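Local coordinates for protein transcriptional regulator, MarR family (Listeria monocytogenes str. 4b, PDB 2QWW) that probably binds DNA as a dimeric winged helix-turn-helix repressor of the MarR family, regulating transcription, at residues N48-T53 / L101-K106. Residues are numbered along the deposited sequence; the frame is centred on the assembly and turned at random.
Sequences NVIYST and LKLSKK
Ile-50 meets the strand with both of its branches. Its CG2 lies anti to the backbone N (chi1 -62°, measured to CG1) and packs on Leu-103 CD2 at 3.6 Å, also lying over the strand backbone at the carbonyl carbon of Lys-102. The longer branch ends nearer the start of segment 101-106, where CD1 touches Leu-101 CD1 at 3.8 Å. Leu-103 is thereby shared: its CD2 faces Ile-50, while CD1 reaches Tyr-51 CB at 3.6 Å, meeting the near end of the phenol ring obliquely, with the Tyr-51 and Leu-103 side chains roughly perpendicular. The axes of helix 48-52 and strand 101-103 approach to 7.2 Å at 98°, so the end of the helix lies across the strand. The order of helices and the small antiparallel sheet identify a winged helix-turn-helix domain, as in other MarR proteins; Ile-50 and Leu-103 both also touch Val-85 on the adjoining strand 85-87. The polar link is a water bridge: one water donates to Ile-50 O at 2.8 Å and accepts from Leu-103 N at 2.9 Å, joining the helix's last turn to the strand. Leu-101 is hydrogen-bonded through its backbone to Gly-55 and Ile-56, next to and in strand 56-57 at one side of the sheet.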
loop_
_atom_site.group_PDB
_atom_site.type_symbol
_atom_site.label_atom_id
_atom_site.label_comp_id
_atom_site.label_asym_id
_atom_site.label_seq_id
_atom_site.Cartn_x
_atom_site.Cartn_y
_atom_site.Cartn_z
ATOM N N ASN A 48 -9.546 -1.972 10.768
ATOM C CA ASN A 48 -9.945 -2.822 9.658
ATOM C C ASN A 48 -9.610 -4.308 9.854
ATOM O O ASN A 48 -10.415 -5.172 9.499
ATOM C CB ASN A 48 -9.373 -2.261 8.353
ATOM C CG ASN A 48 -10.010 -0.908 7.970
ATOM O OD1 ASN A 48 -11.197 -0.676 8.221
ATOM N ND2 ASN A 48 -9.217 -0.019 7.353
ATOM N N VAL A 49 -8.454 -4.591 10.436
ATOM C CA VAL A 49 -8.084 -5.954 10.783
ATOM C C VAL A 49 -9.061 -6.483 11.825
ATOM O O VAL A 49 -9.565 -7.587 11.698
ATOM C CB VAL A 49 -6.676 -6.033 11.368
ATOM C CG1 VAL A 49 -6.413 -7.400 11.981
ATOM C CG2 VAL A 49 -5.604 -5.701 10.298
ATOM N N ILE A 50 -9.351 -5.684 12.843
ATOM C CA ILE A 50 -10.251 -6.123 13.921
ATOM C C ILE A 50 -11.675 -6.354 13.405
ATOM O O ILE A 50 -12.425 -7.192 13.935
ATOM C CB ILE A 50 -10.233 -5.126 15.120
ATOM C CG1 ILE A 50 -8.840 -5.047 15.740
ATOM C CG2 ILE A 50 -11.191 -5.550 16.201
ATOM C CD1 ILE A 50 -8.694 -3.968 16.816
ATOM N N TYR A 51 -12.062 -5.604 12.385
ATOM C CA TYR A 51 -13.389 -5.735 11.810
ATOM C C TYR A 51 -13.557 -7.091 11.123
ATOM O O TYR A 51 -14.592 -7.732 11.262
ATOM C CB TYR A 51 -13.639 -4.616 10.795
ATOM C CG TYR A 51 -15.049 -4.578 10.235
ATOM C CD1 TYR A 51 -16.154 -4.497 11.079
ATOM C CD2 TYR A 51 -15.274 -4.580 8.865
ATOM C CE1 TYR A 51 -17.444 -4.446 10.574
ATOM C CE2 TYR A 51 -16.557 -4.531 8.347
ATOM C CZ TYR A 51 -17.643 -4.460 9.212
ATOM O OH TYR A 51 -18.920 -4.401 8.702
ATOM N N SER A 52 -12.535 -7.523 10.395
ATOM C CA SER A 52 -12.609 -8.785 9.666
ATOM C C SER A 52 -12.331 -10.010 10.535
ATOM O O SER A 52 -12.661 -11.136 10.150
ATOM C CB SER A 52 -11.630 -8.773 8.497
ATOM O OG SER A 52 -10.283 -8.729 8.946
ATOM N N THR A 53 -11.722 -9.794 11.695
ATOM C CA THR A 53 -11.362 -10.880 12.571
ATOM C C THR A 53 -11.690 -10.527 14.015
ATOM O O THR A 53 -10.794 -10.257 14.813
ATOM C CB THR A 53 -9.884 -11.196 12.415
ATOM O OG1 THR A 53 -9.575 -11.241 11.017
ATOM C CG2 THR A 53 -9.532 -12.550 13.071
ATOM N N LEU A 101 -9.901 -8.770 21.005
ATOM C CA LEU A 101 -10.680 -7.576 20.722
ATOM C C LEU A 101 -11.746 -7.705 19.651
ATOM O O LEU A 101 -11.579 -8.460 18.692
ATOM C CB LEU A 101 -9.698 -6.512 20.187
ATOM C CG LEU A 101 -8.427 -6.197 20.988
ATOM C CD1 LEU A 101 -7.472 -5.370 20.170
ATOM C CD2 LEU A 101 -8.769 -5.494 22.294
ATOM N N LYS A 102 -12.819 -6.923 19.802
ATOM C CA LYS A 102 -13.811 -6.741 18.737
ATOM C C LYS A 102 -14.089 -5.238 18.651
ATOM O O LYS A 102 -13.826 -4.507 19.602
ATOM C CB LYS A 102 -15.104 -7.536 18.963
ATOM C CG LYS A 102 -16.060 -7.028 20.016
ATOM C CD LYS A 102 -17.303 -7.900 20.023
ATOM C CE LYS A 102 -18.325 -7.511 21.092
ATOM N NZ LYS A 102 -19.208 -6.368 20.704
ATOM N N LEU A 103 -14.597 -4.779 17.514
ATOM C CA LEU A 103 -14.947 -3.369 17.350
ATOM C C LEU A 103 -16.277 -3.053 17.969
ATOM O O LEU A 103 -17.195 -3.855 17.899
ATOM C CB LEU A 103 -15.101 -2.992 15.887
ATOM C CG LEU A 103 -13.888 -3.086 14.984
ATOM C CD1 LEU A 103 -14.271 -2.497 13.658
ATOM C CD2 LEU A 103 -12.704 -2.336 15.574
ATOM N N SER A 104 -16.393 -1.850 18.515
ATOM C CA SER A 104 -17.657 -1.374 19.049
ATOM C C SER A 104 -18.425 -0.977 17.799
ATOM O O SER A 104 -17.896 -1.092 16.678
ATOM C CB SER A 104 -17.443 -0.152 19.927
ATOM O OG SER A 104 -16.857 0.876 19.142
ATOM N N LYS A 105 -19.644 -0.495 17.996
ATOM C CA LYS A 105 -20.499 -0.043 16.901
ATOM C C LYS A 105 -19.838 1.133 16.169
ATOM O O LYS A 105 -19.720 1.126 14.928
ATOM C CB LYS A 105 -21.877 0.345 17.460
ATOM C CG LYS A 105 -22.970 0.625 16.420
ATOM C CD LYS A 105 -23.313 -0.614 15.590
ATOM N N LYS A 106 -19.378 2.114 16.946
ATOM C CA LYS A 106 -18.710 3.285 16.402
ATOM C C LYS A 106 -17.457 2.879 15.664
ATOM O O LYS A 106 -17.111 3.495 14.665
ATOM C CB LYS A 106 -18.345 4.278 17.500
ATOM C CG LYS A 106 -17.888 5.647 16.975
ATOM C CD LYS A 106 -18.910 6.234 15.969
ATOM C CE LYS A 106 -18.743 7.732 15.765
ATOM N NZ LYS A 106 -19.211 8.526 16.949
HETATM O O HOH W 1 -14.770 -6.840 15.426
#